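Local coordinates for putative acetamidase/formamidase (Yersinia enterocolitica subsp. palearctica serotype O:3, PDB 5UBU), which probably hydrolyses carbon-nitrogen bonds of linear amides and holds a pair of sodium ions, at residues 88-93 against 215-220; 26-31 against 45-50. One frame throughout, in Å; residues are numbered along the deposited sequence. Where two conformers were deposited one is given.

Interaction 1: residues 88-93 against 215-220; sequences NGPIMI and RLFIGD. With NA (sodium ion), chain G; NA (sodium ion), chain H.
Residues 88-93 and 215-220 run antiparallel as neighbouring strands, their axes 4.1 Å apart at 147°, with a beta bulge between the hydrogen-bonded pairs Asn88-Ile218 and Ile91-Leu216. In the first pair Asn88 N reaches Ile218 O at 2.8 Å, nearly head-on to the carbonyl, while Ile218 N returns to Asn88 O from a direction tilted out of that carbonyl's plane. The second pair is more regular: Ile91 N to Leu216 O and Leu216 N to Ile91 O are both 2.9 Å, each N-H meeting a lone pair. The bulge falls where Gly89 takes a phi of 116° and a cis peptide leads into Pro90.

On one face of the pair Ile91 CB lies 4.1 Å from Leu216 CB, and strand 239-248 of the other large sheet packs on this side. On the opposite face Pro90 and Phe217 lie side by side, with Pro90 CA over the rim of the ring and Pro90 CB 3.5 Å from Phe217 CZ. Arg215 runs alongside, extended from CG to NE; its guanidinium passes Pro90 CG and is hydrogen-bonded by NH2 to Ser44 O. The chain of selenomethionine Met92 bends at chi2 and chi3, bringing SE 3.6 Å from Arg215 CG and, farther off, over one face of the guanidinium. Asp220 binds one sodium ion through OD1 at 2.3 Å, while OD2 bridges both ions, 2.2 Å from the second and farther from the first.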
loop_
_atom_site.group_PDB
_atom_site.type_symbol
_atom_site.label_atom_id
_atom_site.label_comp_id
_atom_site.label_asym_id
_atom_site.label_seq_id
_atom_site.Cartn_x
_atom_site.Cartn_y
_atom_site.Cartn_z
ATOM N N ASN B 88 -6.869 3.744 30.908
ATOM C CA ASN B 88 -7.593 4.386 32.004
ATOM C C ASN B 88 -8.887 4.858 31.353
ATOM O O ASN B 88 -8.899 5.188 30.161
ATOM C CB ASN B 88 -6.829 5.574 32.587
ATOM C CG ASN B 88 -5.824 5.164 33.625
ATOM O OD1 ASN B 88 -4.631 5.141 33.376
ATOM N ND2 ASN B 88 -6.317 4.790 34.799
ATOM N N GLY B 89 -9.970 4.882 32.117
ATOM C CA GLY B 89 -11.265 5.303 31.584
ATOM C C GLY B 89 -12.253 4.150 31.628
ATOM O O GLY B 89 -11.918 3.066 32.114
ATOM N N PRO B 90 -13.458 4.351 31.096
ATOM C CA PRO B 90 -13.879 5.591 30.464
ATOM C C PRO B 90 -14.274 6.712 31.421
ATOM O O PRO B 90 -14.888 6.460 32.460
ATOM C CB PRO B 90 -15.111 5.170 29.659
ATOM C CG PRO B 90 -15.657 4.000 30.374
ATOM C CD PRO B 90 -14.507 3.322 31.057
ATOM N N ILE B 91 -13.905 7.936 31.053
ATOM C CA ILE B 91 -14.241 9.135 31.804
ATOM C C ILE B 91 -15.459 9.736 31.109
ATOM O O ILE B 91 -15.471 9.844 29.887
ATOM C CB ILE B 91 -13.076 10.140 31.799
ATOM C CG1 ILE B 91 -11.838 9.499 32.436
ATOM C CG2 ILE B 91 -13.462 11.422 32.537
ATOM C CD1 ILE B 91 -10.607 10.377 32.475
HETATM N N MSE B 92 -16.475 10.123 31.875
HETATM C CA MSE B 92 -17.697 10.707 31.299
HETATM C C MSE B 92 -17.712 12.200 31.450
HETATM O O MSE B 92 -17.407 12.715 32.523
HETATM C CB MSE B 92 -18.936 10.154 31.996
HETATM C CG MSE B 92 -18.910 8.631 32.131
HETATM SE SE MSE B 92 -19.069 7.757 30.368
HETATM C CE MSE B 92 -21.025 7.883 30.093
ATOM N N ILE B 93 -18.041 12.907 30.372
ATOM C CA ILE B 93 -18.115 14.362 30.406
ATOM C C ILE B 93 -19.600 14.719 30.374
ATOM O O ILE B 93 -20.317 14.341 29.444
ATOM C CB ILE B 93 -17.350 15.044 29.244
ATOM C CG1 ILE B 93 -15.840 14.736 29.303
ATOM C CG2 ILE B 93 -17.533 16.553 29.307
ATOM C CD1 ILE B 93 -15.446 13.312 28.985
ATOM N N ARG B 215 -16.915 9.298 26.782
ATOM C CA ARG B 215 -16.162 8.078 27.111
ATOM C C ARG B 215 -14.697 8.224 26.720
ATOM O O ARG B 215 -14.225 7.595 25.783
ATOM C CB ARG B 215 -16.800 6.823 26.493
ATOM C CG ARG B 215 -18.066 6.406 27.203
ATOM C CD ARG B 215 -18.767 5.264 26.493
ATOM N NE ARG B 215 -19.672 4.616 27.445
ATOM C CZ ARG B 215 -19.364 3.547 28.193
ATOM N NH1 ARG B 215 -18.186 2.928 28.091
ATOM N NH2 ARG B 215 -20.261 3.065 29.039
ATOM N N LEU B 216 -13.997 9.077 27.458
ATOM C CA LEU B 216 -12.584 9.353 27.216
ATOM C C LEU B 216 -11.685 8.283 27.826
ATOM O O LEU B 216 -11.844 7.920 28.990
ATOM C CB LEU B 216 -12.202 10.717 27.805
ATOM C CG LEU B 216 -10.736 11.173 27.694
ATOM C CD1 LEU B 216 -10.297 11.297 26.242
ATOM C CD2 LEU B 216 -10.572 12.499 28.431
ATOM N N PHE B 217 -10.744 7.797 27.022
ATOM C CA PHE B 217 -9.768 6.799 27.447
ATOM C C PHE B 217 -8.373 7.373 27.248
ATOM O O PHE B 217 -8.121 8.095 26.275
ATOM C CB PHE B 217 -9.888 5.520 26.623
ATOM C CG PHE B 217 -11.165 4.768 26.828
ATOM C CD1 PHE B 217 -12.293 5.077 26.091
ATOM C CD2 PHE B 217 -11.219 3.712 27.736
ATOM C CE1 PHE B 217 -13.468 4.357 26.263
ATOM C CE2 PHE B 217 -12.383 2.990 27.919
ATOM C CZ PHE B 217 -13.513 3.300 27.173
ATOM N N ILE B 218 -7.464 7.047 28.156
ATOM C CA ILE B 218 -6.083 7.543 28.068
ATOM C C ILE B 218 -5.111 6.464 28.541
ATOM O O ILE B 218 -5.480 5.572 29.306
ATOM C CB ILE B 218 -5.921 8.869 28.863
ATOM C CG1 ILE B 218 -4.559 9.509 28.613
ATOM C CG2 ILE B 218 -6.159 8.648 30.362
ATOM C CD1 ILE B 218 -4.404 10.870 29.258
ATOM N N GLY B 219 -3.879 6.520 28.052
ATOM C CA GLY B 219 -2.853 5.548 28.453
ATOM C C GLY B 219 -1.637 5.547 27.567
ATOM O O GLY B 219 -1.485 6.418 26.722
ATOM N N ASP B 220 -0.762 4.568 27.788
ATOM C CA ASP B 220 0.457 4.390 26.991
ATOM C C ASP B 220 1.315 5.663 26.916
ATOM O O ASP B 220 1.495 6.257 25.855
ATOM C CB ASP B 220 0.069 3.874 25.591
ATOM C CG ASP B 220 1.273 3.541 24.706
ATOM O OD1 ASP B 220 2.360 3.147 25.196
ATOM O OD2 ASP B 220 1.092 3.647 23.486
HETATM NA NA NA G . 3.762 2.540 23.536
HETATM NA NA NA H . 1.443 2.976 21.397
HETATM O O HOH W 1 2.695 0.918 19.761
#

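Interaction 2: residues 26-31 against 45-50; sequences HHLTEE and TPVLTI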
loop_
_atom_site.group_PDB
_atom_site.type_symbol
_atom_site.label_atom_id
_atom_site.label_comp_id
_atom_site.label_asym_id
_atom_site.label_seq_id
_atom_site.Cartn_x
_atom_site.Cartn_y
_atom_site.Cartn_z
ATOM N N HIS B 26 -9.855 15.759 39.810
ATOM C CA HIS B 26 -10.118 14.367 40.152
ATOM C C HIS B 26 -8.813 13.598 40.079
ATOM O O HIS B 26 -7.976 13.895 39.234
ATOM C CB HIS B 26 -11.126 13.776 39.173
ATOM C CG HIS B 26 -12.364 14.605 39.013
ATOM N ND1 HIS B 26 -13.456 14.486 39.843
ATOM C CD2 HIS B 26 -12.671 15.576 38.123
ATOM C CE1 HIS B 26 -14.385 15.343 39.463
ATOM N NE2 HIS B 26 -13.935 16.014 38.420
ATOM N N HIS B 27 -8.638 12.629 40.972
ATOM C CA HIS B 27 -7.420 11.822 41.013
ATOM C C HIS B 27 -7.796 10.422 40.547
ATOM O O HIS B 27 -8.354 9.653 41.320
ATOM C CB HIS B 27 -6.862 11.773 42.449
ATOM C CG HIS B 27 -6.680 13.128 43.090
ATOM N ND1 HIS B 27 -5.508 13.851 43.001
ATOM C CD2 HIS B 27 -7.537 13.896 43.808
ATOM C CE1 HIS B 27 -5.653 15.004 43.630
ATOM N NE2 HIS B 27 -6.875 15.055 44.130
ATOM N N LEU B 28 -7.526 10.108 39.280
ATOM C CA LEU B 28 -7.844 8.786 38.727
ATOM C C LEU B 28 -6.711 7.812 39.048
ATOM O O LEU B 28 -5.867 7.517 38.216
ATOM C CB LEU B 28 -8.143 8.864 37.217
ATOM C CG LEU B 28 -8.485 7.556 36.481
ATOM C CD1 LEU B 28 -9.532 6.728 37.212
ATOM C CD2 LEU B 28 -8.943 7.852 35.064
ATOM N N THR B 29 -6.713 7.335 40.286
ATOM C CA THR B 29 -5.722 6.385 40.764
ATOM C C THR B 29 -6.060 4.983 40.265
ATOM O O THR B 29 -7.112 4.763 39.669
ATOM C CB THR B 29 -5.711 6.340 42.308
ATOM O OG1 THR B 29 -6.989 5.908 42.790
ATOM C CG2 THR B 29 -5.406 7.699 42.903
ATOM N N GLU B 30 -5.163 4.037 40.516
ATOM C CA GLU B 30 -5.389 2.648 40.140
ATOM C C GLU B 30 -6.573 2.051 40.917
ATOM O O GLU B 30 -7.282 1.189 40.411
ATOM C CB GLU B 30 -4.125 1.827 40.399
ATOM C CG GLU B 30 -2.966 2.186 39.484
ATOM C CD GLU B 30 -1.685 1.480 39.881
ATOM O OE1 GLU B 30 -1.240 1.726 41.019
ATOM O OE2 GLU B 30 -1.108 0.728 39.070
ATOM N N GLU B 31 -6.780 2.530 42.147
ATOM C CA GLU B 31 -7.866 2.054 43.012
ATOM C C GLU B 31 -9.216 2.525 42.441
ATOM O O GLU B 31 -10.209 1.814 42.543
ATOM C CB GLU B 31 -7.630 2.533 44.458
ATOM C CG GLU B 31 -8.189 1.661 45.590
ATOM C CD GLU B 31 -9.667 1.834 45.909
ATOM O OE1 GLU B 31 -10.144 1.100 46.806
ATOM O OE2 GLU B 31 -10.356 2.696 45.299
ATOM N N THR B 45 -17.755 -0.150 32.074
ATOM C CA THR B 45 -18.422 0.592 33.145
ATOM C C THR B 45 -17.635 1.893 33.395
ATOM O O THR B 45 -16.412 1.852 33.508
ATOM C CB THR B 45 -18.462 -0.204 34.463
ATOM O OG1 THR B 45 -19.117 -1.457 34.257
ATOM C CG2 THR B 45 -19.199 0.579 35.544
ATOM N N PRO B 46 -18.324 3.047 33.466
ATOM C CA PRO B 46 -17.604 4.302 33.709
ATOM C C PRO B 46 -16.880 4.309 35.041
ATOM O O PRO B 46 -17.405 3.777 36.020
ATOM C CB PRO B 46 -18.706 5.359 33.703
ATOM C CG PRO B 46 -19.796 4.766 32.885
ATOM C CD PRO B 46 -19.745 3.283 33.144
ATOM N N VAL B 47 -15.688 4.904 35.071
ATOM C CA VAL B 47 -14.885 4.979 36.298
ATOM C C VAL B 47 -14.906 6.363 36.938
ATOM O O VAL B 47 -14.560 6.504 38.118
ATOM C CB VAL B 47 -13.409 4.597 36.057
ATOM C CG1 VAL B 47 -13.335 3.214 35.406
ATOM C CG2 VAL B 47 -12.678 5.654 35.222
ATOM N N LEU B 48 -15.298 7.371 36.160
ATOM C CA LEU B 48 -15.337 8.748 36.631
ATOM C C LEU B 48 -16.236 9.613 35.758
ATOM O O LEU B 48 -16.282 9.429 34.543
ATOM C CB LEU B 48 -13.917 9.328 36.585
ATOM C CG LEU B 48 -13.715 10.803 36.954
ATOM C CD1 LEU B 48 -14.102 11.074 38.407
ATOM C CD2 LEU B 48 -12.265 11.180 36.684
ATOM N N THR B 49 -16.941 10.555 36.382
ATOM C CA THR B 49 -17.798 11.491 35.661
ATOM C C THR B 49 -17.338 12.889 36.047
ATOM O O THR B 49 -17.206 13.193 37.241
ATOM C CB THR B 49 -19.286 11.302 36.003
ATOM O OG1 THR B 49 -19.675 9.949 35.720
ATOM C CG2 THR B 49 -20.155 12.266 35.190
ATOM N N ILE B 50 -17.079 13.728 35.046
ATOM C CA ILE B 50 -16.598 15.087 35.285
ATOM C C ILE B 50 -17.404 16.152 34.545
ATOM O O ILE B 50 -18.177 15.853 33.631
ATOM C CB ILE B 50 -15.115 15.231 34.841
ATOM C CG1 ILE B 50 -14.973 15.075 33.326
ATOM C CG2 ILE B 50 -14.230 14.210 35.554
ATOM C CD1 ILE B 50 -13.555 15.272 32.837
#
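His26 and Leu28 face Val47, Leu48 and Ile50 across the space between two stacked beta sheets, so the contact is made almost wholly by side chains. Strands 26-28 and 48-50 run roughly antiparallel, at 153°, but their axes stay 9.4 Å apart at the closest point, a layer-to-layer spacing. The closer-packed half centres on the His26 imidazole. Ile50 sets CG2 anti to its own carbonyl carbon and lays that methyl over one face of the ring, 3.3 Å from His26 CD2, while its CG1 branch leads elsewhere. Leu48 meets the same histidine obliquely with both methyls: CD1 is 3.8 Å from His26 ND1, and CD2 is as far from His26 CB. The ring's rotation is further fixed by a hydrogen bond from NE2 to Asp54 OD2.

Packing thins in two directions. Toward the helix, Leu28 and Val47 cross at about a right angle and meet by a single pair of methyls, CD1 and CG2, 3.9 Å apart. On the solvent side, Thr49 turns its side chain away and contributes little beyond its carbonyl O, 4.2 Å from His26 CE1. Around the contact, strand 55-59 pairs with 26-28 and touches Leu28 and Leu48 through Val56; Gln33 of helix 30-33 rests against Leu28 and Val47, and strand 87-93 lies beside 48-50 in the second sheet.

Strand 87-93 is the common element: it pairs antiparallel with 214-222 in interaction 1 and parallel with 48-50, one of the two strands of interaction 2. Probable hydrogen bonds make this second seam, Met92 N to Leu48 O at 2.8 Å and Met92 O to Ile50 N at 2.7 Å, and the centres of the two contacts are about 9 Å apart. Val47 CG1 packs 3.6 Å from Gly89 O beside the bulge, and Leu28 touches Asn88 from across the layers. The sodium pair belongs to the Asp220 end of interaction 1: His222 and Glu236 also bind one ion with Asp220, and Asn193, Asp195 and a water bind the other; interaction 2 supplies no ligand.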